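Local structure of putative molybdenum cofactor biosynthesis protein D2 (MoaD2) / thiamine S (Mycobacterium smegmatis, 6JC0) at residues Y13-E26 against R42-L54. The protein is a MoaD/ThiS-family protein with a ubiquitin-like fold, probably serving as a sulfur carrier in molybdenum cofactor biosynthesis. Numbering follows the deposited sequence.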
loop_
_atom_site.group_PDB
_atom_site.type_symbol
_atom_site.label_atom_id
_atom_site.label_comp_id
_atom_site.label_asym_id
_atom_site.label_seq_id
_atom_site.Cartn_x
_atom_site.Cartn_y
_atom_site.Cartn_z
ATOM N N TYR B 13 -28.529 -23.186 -4.187
ATOM C CA TYR B 13 -28.677 -21.737 -4.275
ATOM C C TYR B 13 -27.674 -21.034 -3.367
ATOM O O TYR B 13 -27.412 -21.489 -2.254
ATOM C CB TYR B 13 -30.098 -21.308 -3.890
ATOM C CG TYR B 13 -31.189 -21.877 -4.766
ATOM C CD1 TYR B 13 -31.522 -21.273 -5.971
ATOM C CD2 TYR B 13 -31.894 -23.013 -4.383
ATOM C CE1 TYR B 13 -32.524 -21.787 -6.775
ATOM C CE2 TYR B 13 -32.893 -23.536 -5.182
ATOM C CZ TYR B 13 -33.205 -22.917 -6.376
ATOM O OH TYR B 13 -34.197 -23.431 -7.179
ATOM N N PHE B 14 -27.131 -19.915 -3.830
ATOM C CA PHE B 14 -26.184 -19.158 -3.017
ATOM C C PHE B 14 -26.588 -17.700 -2.850
ATOM O O PHE B 14 -27.192 -17.098 -3.745
ATOM C CB PHE B 14 -24.781 -19.253 -3.618
ATOM C CG PHE B 14 -24.168 -20.605 -3.471
ATOM C CD1 PHE B 14 -24.367 -21.576 -4.438
ATOM C CD2 PHE B 14 -23.432 -20.925 -2.342
ATOM C CE1 PHE B 14 -23.822 -22.832 -4.294
ATOM C CE2 PHE B 14 -22.884 -22.180 -2.193
ATOM C CZ PHE B 14 -23.079 -23.134 -3.169
ATOM N N ALA B 15 -26.254 -17.160 -1.681
ATOM C CA ALA B 15 -26.463 -15.754 -1.338
ATOM C C ALA B 15 -27.865 -15.267 -1.680
ATOM O O ALA B 15 -28.852 -15.794 -1.166
ATOM C CB ALA B 15 -25.422 -14.890 -2.025
ATOM N N ALA B 16 -27.944 -14.270 -2.558
ATOM C CA ALA B 16 -29.223 -13.675 -2.932
ATOM C C ALA B 16 -30.198 -14.699 -3.515
ATOM O O ALA B 16 -31.403 -14.590 -3.311
ATOM C CB ALA B 16 -29.009 -12.538 -3.920
ATOM N N ALA B 17 -29.682 -15.686 -4.241
ATOM C CA ALA B 17 -30.537 -16.722 -4.815
ATOM C C ALA B 17 -31.176 -17.566 -3.715
ATOM O O ALA B 17 -32.389 -17.804 -3.724
ATOM C CB ALA B 17 -29.741 -17.601 -5.776
ATOM N N ALA B 18 -30.357 -18.007 -2.763
ATOM C CA ALA B 18 -30.848 -18.755 -1.610
ATOM C C ALA B 18 -31.870 -17.943 -0.834
ATOM O O ALA B 18 -32.881 -18.477 -0.376
ATOM C CB ALA B 18 -29.690 -19.161 -0.697
ATOM N N ALA B 19 -31.599 -16.649 -0.687
ATOM C CA ALA B 19 -32.487 -15.766 0.052
ATOM C C ALA B 19 -33.846 -15.669 -0.633
ATOM O O ALA B 19 -34.882 -15.729 0.019
ATOM C CB ALA B 19 -31.863 -14.385 0.200
ATOM N N ALA B 20 -33.835 -15.535 -1.953
ATOM C CA ALA B 20 -35.074 -15.386 -2.708
ATOM C C ALA B 20 -35.837 -16.707 -2.812
ATOM O O ALA B 20 -37.069 -16.724 -2.796
ATOM C CB ALA B 20 -34.778 -14.831 -4.096
ATOM N N ALA B 21 -35.102 -17.810 -2.915
ATOM C CA ALA B 21 -35.717 -19.129 -3.035
ATOM C C ALA B 21 -36.268 -19.619 -1.701
ATOM O O ALA B 21 -37.164 -20.464 -1.664
ATOM C CB ALA B 21 -34.716 -20.137 -3.591
ATOM N N GLY B 22 -35.721 -19.098 -0.608
ATOM C CA GLY B 22 -36.142 -19.515 0.718
ATOM C C GLY B 22 -35.466 -20.796 1.166
ATOM O O GLY B 22 -35.611 -21.218 2.313
ATOM N N ILE B 23 -34.721 -21.418 0.258
ATOM C CA ILE B 23 -34.006 -22.652 0.563
ATOM C C ILE B 23 -32.581 -22.593 0.038
ATOM O O ILE B 23 -32.258 -21.767 -0.815
ATOM C CB ILE B 23 -34.707 -23.886 -0.039
ATOM C CG1 ILE B 23 -34.869 -23.722 -1.552
ATOM C CG2 ILE B 23 -36.057 -24.121 0.629
ATOM C CD1 ILE B 23 -35.474 -24.931 -2.241
ATOM N N GLU B 24 -31.732 -23.478 0.549
ATOM C CA GLU B 24 -30.340 -23.530 0.125
ATOM C C GLU B 24 -30.150 -24.547 -0.990
ATOM O O GLU B 24 -29.240 -24.426 -1.810
ATOM C CB GLU B 24 -29.435 -23.868 1.307
ATOM C CG GLU B 24 -29.538 -22.875 2.449
ATOM C CD GLU B 24 -28.698 -23.275 3.642
ATOM O OE1 GLU B 24 -27.462 -23.389 3.490
ATOM O OE2 GLU B 24 -29.278 -23.479 4.730
ATOM N N THR B 25 -31.019 -25.548 -1.017
ATOM C CA THR B 25 -30.905 -26.618 -1.990
ATOM C C THR B 25 -32.254 -27.284 -2.244
ATOM O O THR B 25 -33.162 -27.208 -1.420
ATOM C CB THR B 25 -29.892 -27.690 -1.531
ATOM O OG1 THR B 25 -29.564 -28.549 -2.631
ATOM C CG2 THR B 25 -30.468 -28.525 -0.389
ATOM N N GLU B 26 -32.381 -27.917 -3.403
ATOM C CA GLU B 26 -33.518 -28.783 -3.679
ATOM C C GLU B 26 -33.111 -29.810 -4.719
ATOM O O GLU B 26 -32.142 -29.607 -5.455
ATOM C CB GLU B 26 -34.734 -27.985 -4.160
ATOM C CG GLU B 26 -34.524 -27.230 -5.465
ATOM C CD GLU B 26 -35.785 -26.536 -5.950
ATOM O OE1 GLU B 26 -36.816 -27.216 -6.127
ATOM O OE2 GLU B 26 -35.746 -25.305 -6.154
ATOM N N ARG B 42 -37.731 -22.935 -15.137
ATOM C CA ARG B 42 -38.560 -23.708 -14.218
ATOM C C ARG B 42 -38.256 -23.356 -12.764
ATOM O O ARG B 42 -39.154 -23.324 -11.924
ATOM C CB ARG B 42 -38.373 -25.208 -14.463
ATOM C CG ARG B 42 -38.876 -25.662 -15.830
ATOM C CD ARG B 42 -38.595 -27.138 -16.077
ATOM N NE ARG B 42 -39.140 -27.588 -17.355
ATOM C CZ ARG B 42 -40.404 -27.950 -17.546
ATOM N NH1 ARG B 42 -40.809 -28.346 -18.745
ATOM N NH2 ARG B 42 -41.267 -27.915 -16.541
ATOM N N LEU B 43 -36.992 -23.082 -12.467
ATOM C CA LEU B 43 -36.617 -22.631 -11.130
ATOM C C LEU B 43 -37.259 -21.284 -10.794
ATOM O O LEU B 43 -37.662 -21.038 -9.654
ATOM C CB LEU B 43 -35.096 -22.516 -11.002
ATOM C CG LEU B 43 -34.245 -23.780 -11.134
ATOM C CD1 LEU B 43 -32.780 -23.441 -10.871
ATOM C CD2 LEU B 43 -34.737 -24.872 -10.191
ATOM N N GLY B 44 -37.347 -20.413 -11.793
ATOM C CA GLY B 44 -37.846 -19.067 -11.586
ATOM C C GLY B 44 -39.348 -19.008 -11.391
ATOM O O GLY B 44 -39.878 -18.021 -10.881
ATOM N N ALA B 45 -40.038 -20.073 -11.788
ATOM C CA ALA B 45 -41.487 -20.130 -11.663
ATOM C C ALA B 45 -41.915 -20.176 -10.192
ATOM O O ALA B 45 -43.081 -19.952 -9.870
ATOM C CB ALA B 45 -42.031 -21.329 -12.420
ATOM N N ARG B 46 -40.960 -20.464 -9.309
ATOM C CA ARG B 46 -41.206 -20.493 -7.868
ATOM C C ARG B 46 -41.829 -19.185 -7.375
ATOM O O ARG B 46 -42.945 -19.170 -6.858
ATOM C CB ARG B 46 -39.902 -20.777 -7.115
ATOM C CG ARG B 46 -40.029 -20.751 -5.595
ATOM C CD ARG B 46 -38.723 -21.156 -4.918
ATOM N NE ARG B 46 -38.351 -22.532 -5.238
ATOM C CZ ARG B 46 -38.681 -23.588 -4.500
ATOM N NH1 ARG B 46 -39.387 -23.428 -3.390
ATOM N NH2 ARG B 46 -38.303 -24.804 -4.872
ATOM N N ASN B 47 -41.098 -18.089 -7.539
ATOM C CA ASN B 47 -41.599 -16.768 -7.190
ATOM C C ASN B 47 -40.890 -15.706 -8.023
ATOM O O ASN B 47 -39.765 -15.919 -8.473
ATOM C CB ASN B 47 -41.426 -16.494 -5.687
ATOM C CG ASN B 47 -39.968 -16.476 -5.251
ATOM O OD1 ASN B 47 -39.254 -15.508 -5.488
ATOM N ND2 ASN B 47 -39.528 -17.544 -4.599
ATOM N N PRO B 48 -41.559 -14.569 -8.254
ATOM C CA PRO B 48 -40.983 -13.473 -9.039
ATOM C C PRO B 48 -39.645 -12.966 -8.507
ATOM O O PRO B 48 -38.821 -12.510 -9.298
ATOM C CB PRO B 48 -42.047 -12.380 -8.932
ATOM C CG PRO B 48 -43.318 -13.132 -8.776
ATOM C CD PRO B 48 -42.975 -14.323 -7.929
ATOM N N GLU B 49 -39.437 -13.037 -7.195
ATOM C CA GLU B 49 -38.206 -12.537 -6.591
ATOM C C GLU B 49 -37.013 -13.390 -7.012
ATOM O O GLU B 49 -35.975 -12.862 -7.411
ATOM C CB GLU B 49 -38.315 -12.505 -5.065
ATOM C CG GLU B 49 -39.517 -11.739 -4.529
ATOM C CD GLU B 49 -40.764 -12.602 -4.415
ATOM O OE1 GLU B 49 -41.291 -13.038 -5.462
ATOM O OE2 GLU B 49 -41.213 -12.848 -3.277
ATOM N N LEU B 50 -37.162 -14.707 -6.922
ATOM C CA LEU B 50 -36.113 -15.613 -7.371
ATOM C C LEU B 50 -35.879 -15.430 -8.865
ATOM O O LEU B 50 -34.737 -15.319 -9.312
ATOM C CB LEU B 50 -36.467 -17.069 -7.062
ATOM C CG LEU B 50 -35.451 -18.098 -7.566
ATOM C CD1 LEU B 50 -34.060 -17.798 -7.014
ATOM C CD2 LEU B 50 -35.881 -19.519 -7.222
ATOM N N ALA B 51 -36.972 -15.385 -9.625
ATOM C CA ALA B 51 -36.904 -15.182 -11.068
ATOM C C ALA B 51 -36.091 -13.934 -11.395
ATOM O O ALA B 51 -35.295 -13.927 -12.335
ATOM C CB ALA B 51 -38.304 -15.075 -11.656
ATOM N N ARG B 52 -36.291 -12.891 -10.593
ATOM C CA ARG B 52 -35.578 -11.628 -10.743
ATOM C C ARG B 52 -34.078 -11.793 -10.474
ATOM O O ARG B 52 -33.246 -11.343 -11.260
ATOM C CB ARG B 52 -36.175 -10.580 -9.797
ATOM C CG ARG B 52 -36.152 -9.157 -10.329
ATOM C CD ARG B 52 -36.838 -8.180 -9.372
ATOM N NE ARG B 52 -38.228 -8.544 -9.100
ATOM C CZ ARG B 52 -38.681 -8.945 -7.914
ATOM N NH1 ARG B 52 -37.854 -9.025 -6.879
ATOM N NH2 ARG B 52 -39.961 -9.258 -7.761
ATOM N N VAL B 53 -33.742 -12.444 -9.364
ATOM C CA VAL B 53 -32.348 -12.674 -8.999
ATOM C C VAL B 53 -31.631 -13.547 -10.029
ATOM O O VAL B 53 -30.462 -13.311 -10.343
ATOM C CB VAL B 53 -32.238 -13.325 -7.601
ATOM C CG1 VAL B 53 -30.837 -13.897 -7.363
ATOM C CG2 VAL B 53 -32.593 -12.313 -6.519
ATOM N N LEU B 54 -32.339 -14.540 -10.566
ATOM C CA LEU B 54 -31.751 -15.477 -11.524
ATOM C C LEU B 54 -31.255 -14.809 -12.806
ATOM O O LEU B 54 -30.325 -15.302 -13.445
ATOM C CB LEU B 54 -32.758 -16.568 -11.891
ATOM C CG LEU B 54 -33.094 -17.608 -10.824
ATOM C CD1 LEU B 54 -34.101 -18.608 -11.367
ATOM C CD2 LEU B 54 -31.840 -18.316 -10.357
HETATM O O HOH W 1 -37.038 -22.757 -7.761
#
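Glu26 and Arg46 meet in a salt bridge, NH2 lying 2.9 Å from Glu26 OE2, though as a hydrogen bond it is weak, bent to 135° at the hydrogen. The same OE2 accepts from Tyr13 OH on its anti side, at 2.6 Å; tyrosine suits this place because its hydroxyl lets a buried ring reach the carboxylate. A water donates to Tyr13 OH and to Leu43 O and accepts from Arg46 NE, so the arginine is held at two nitrogens, while Ile23 CD1 lies over one face of its guanidinium.

Asn47 suits the N-cap of helix 48-54 because OD1 accepts from Leu50 N, in the first turn, at 2.7 Å. Its ND2 additionally donates across the contact to Ala20 O of helix 16-21.

Small alanines bring the axes of 16-21 and 48-54 to within 8.3 Å, nearly antiparallel at 164°. Ala20 CB rests 3.6 Å from Leu50 CA, and the branched Leu50 and Val53 pack among the alanines: Val53 CG1 against Ala16 and Ala17, Leu50 CD2 against Ala21 CB, which sits over the centre of the Tyr13 ring. Ala17 and Leu54 touch Val81 of strand 77-82, and Leu43, from helix 36-44, touches Val11 of strand 6-13, so all three helices lie against the ubiquitin-like sheet.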